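Local coordinates for protein dermonecrotic toxin (Pasteurella multocida, PDB 2EBF) that acts as a potent mitogen and induces bone resorption, and is associated with the severe progressive form of atrophic rhinitis in pigs, this chain being its C-terminal region, at residues L325-T329 with L477-N482. Numbering follows the deposited sequence.
Sequences LMENT and LYYKGN
T329 sets its side chain against G481 where two helices of the C2 region cross. Helix 312-333 meets helix 473-490 at 74°, with the segment axes 9.0 Å apart. Helix 473-490 is the helix of a beta-alpha-beta crossover from strand 456-461 to strand 498-502, two parallel strands of a six-stranded sheet with strand 399-402 between them. The contact therefore joins this alpha/beta unit to helix 312-333. At the crossing the backbones come close because G481 has no side chain: T329 OG1 lies 3.2 Å from G481 CA.

M326 can be followed outward. Its CB faces CD2 of the Y478 ring, whose edge also points at the M326 backbone N. CG stands anti to the backbone N (chi1 -171°), and a bend at chi2 (58°) carries the sulfur across to the other helix. SD then rests against CA and CB of Y478. M326 CE ends 3.6 Å from L477 CD2, with the two side chains crossing at about a right angle. L174 and F177 of helix 171-180 also touch M326.

L325 packs farther along the same side of the Y478 ring, toward the hydroxyl. L325 CB is 3.7 Å from Y478 CE2, and L325 CD1 sits beside the phenolic oxygen. That oxygen is hydrogen-bonded to D464. N482 places OD1 over one face of the same ring, offset toward the rim, while its ND2 approaches L325 CB.

No direct hydrogen bond joins the two segments; water does the bridging. One water links T329 OG1 to the carbonyl of Y478 and bonds weakly to L325 O. The second lies 2.9 Å from T329 OG1 and donates a weak bond to G481 O. On the other branch of T329, CG2 lies 3.6 Å from L477 O.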
loop_
_atom_site.group_PDB
_atom_site.type_symbol
_atom_site.label_atom_id
_atom_site.label_comp_id
_atom_site.label_asym_id
_atom_site.label_seq_id
_atom_site.Cartn_x
_atom_site.Cartn_y
_atom_site.Cartn_z
ATOM N N LEU A 325 3.623 0.118 -1.333
ATOM C CA LEU A 325 4.051 1.101 -0.332
ATOM C C LEU A 325 2.963 2.121 -0.037
ATOM O O LEU A 325 2.745 2.476 1.122
ATOM C CB LEU A 325 5.353 1.801 -0.742
ATOM C CG LEU A 325 6.599 0.903 -0.750
ATOM C CD1 LEU A 325 7.800 1.647 -1.330
ATOM C CD2 LEU A 325 6.924 0.372 0.645
ATOM N N MET A 326 2.288 2.579 -1.089
ATOM C CA MET A 326 1.151 3.505 -0.954
ATOM C C MET A 326 0.039 2.927 -0.092
ATOM O O MET A 326 -0.526 3.614 0.762
ATOM C CB MET A 326 0.611 3.884 -2.332
ATOM C CG MET A 326 -0.443 5.007 -2.312
ATOM S SD MET A 326 0.204 6.510 -1.548
ATOM C CE MET A 326 -1.057 7.677 -2.089
ATOM N N GLU A 327 -0.311 1.673 -0.347
ATOM C CA GLU A 327 -1.296 0.978 0.457
ATOM C C GLU A 327 -0.906 0.990 1.943
ATOM O O GLU A 327 -1.751 1.237 2.791
ATOM C CB GLU A 327 -1.464 -0.454 -0.056
ATOM C CG GLU A 327 -2.537 -1.245 0.648
ATOM C CD GLU A 327 -2.633 -2.662 0.128
ATOM O OE1 GLU A 327 -1.584 -3.321 -0.016
ATOM O OE2 GLU A 327 -3.761 -3.111 -0.129
ATOM N N ASN A 328 0.367 0.716 2.244
ATOM C CA ASN A 328 0.899 0.801 3.613
ATOM C C ASN A 328 0.742 2.188 4.229
ATOM O O ASN A 328 0.299 2.340 5.371
ATOM C CB ASN A 328 2.383 0.417 3.632
ATOM C CG ASN A 328 2.621 -1.049 3.354
ATOM O OD1 ASN A 328 3.781 -1.494 3.258
ATOM N ND2 ASN A 328 1.543 -1.819 3.227
ATOM N N THR A 329 1.116 3.200 3.459
ATOM C CA THR A 329 0.962 4.582 3.881
ATOM C C THR A 329 -0.500 4.914 4.176
ATOM O O THR A 329 -0.817 5.462 5.229
ATOM C CB THR A 329 1.590 5.522 2.846
ATOM O OG1 THR A 329 3.010 5.383 2.941
ATOM C CG2 THR A 329 1.187 6.978 3.075
ATOM N N LEU A 477 1.852 12.389 -0.768
ATOM C CA LEU A 477 1.483 11.419 0.272
ATOM C C LEU A 477 2.380 10.174 0.231
ATOM O O LEU A 477 2.813 9.686 1.282
ATOM C CB LEU A 477 0.011 11.009 0.116
ATOM C CG LEU A 477 -0.547 9.926 1.040
ATOM C CD1 LEU A 477 -0.402 10.346 2.476
ATOM C CD2 LEU A 477 -2.005 9.638 0.731
ATOM N N TYR A 478 2.622 9.660 -0.977
ATOM C CA TYR A 478 3.483 8.507 -1.181
ATOM C C TYR A 478 4.862 8.776 -0.595
ATOM O O TYR A 478 5.386 7.972 0.168
ATOM C CB TYR A 478 3.611 8.138 -2.681
ATOM C CG TYR A 478 4.642 7.038 -2.921
ATOM C CD1 TYR A 478 5.983 7.347 -3.183
ATOM C CD2 TYR A 478 4.280 5.695 -2.854
ATOM C CE1 TYR A 478 6.931 6.332 -3.381
ATOM C CE2 TYR A 478 5.209 4.687 -3.055
ATOM C CZ TYR A 478 6.527 5.010 -3.317
ATOM O OH TYR A 478 7.449 3.997 -3.513
ATOM N N TYR A 479 5.438 9.915 -0.969
ATOM C CA TYR A 479 6.779 10.290 -0.535
ATOM C C TYR A 479 6.841 10.502 0.985
ATOM O O TYR A 479 7.726 9.978 1.656
ATOM C CB TYR A 479 7.230 11.536 -1.307
ATOM C CG TYR A 479 8.552 12.094 -0.862
ATOM C CD1 TYR A 479 9.740 11.422 -1.134
ATOM C CD2 TYR A 479 8.616 13.298 -0.164
ATOM C CE1 TYR A 479 10.960 11.935 -0.721
ATOM C CE2 TYR A 479 9.834 13.821 0.255
ATOM C CZ TYR A 479 11.000 13.128 -0.028
ATOM O OH TYR A 479 12.212 13.643 0.384
ATOM N N LYS A 480 5.877 11.248 1.519
ATOM C CA LYS A 480 5.823 11.508 2.956
ATOM C C LYS A 480 5.641 10.218 3.754
ATOM O O LYS A 480 6.257 10.036 4.807
ATOM C CB LYS A 480 4.687 12.474 3.273
ATOM C CG LYS A 480 4.540 12.784 4.760
ATOM C CD LYS A 480 3.375 13.724 4.969
ATOM C CE LYS A 480 3.319 14.219 6.395
ATOM N NZ LYS A 480 2.071 15.011 6.632
ATOM N N GLY A 481 4.787 9.332 3.246
ATOM C CA GLY A 481 4.479 8.083 3.929
ATOM C C GLY A 481 5.700 7.219 4.141
ATOM O O GLY A 481 5.866 6.635 5.209
ATOM N N ASN A 482 6.557 7.133 3.128
ATOM C CA ASN A 482 7.779 6.328 3.241
ATOM C C ASN A 482 8.780 6.886 4.261
ATOM O O ASN A 482 9.508 6.134 4.924
ATOM C CB ASN A 482 8.443 6.175 1.875
ATOM C CG ASN A 482 7.630 5.309 0.911
ATOM O OD1 ASN A 482 7.774 5.433 -0.310
ATOM N ND2 ASN A 482 6.785 4.431 1.450
HETATM O O HOH W 1 4.245 5.459 0.643
HETATM O O HOH W 2 4.280 3.624 4.928
#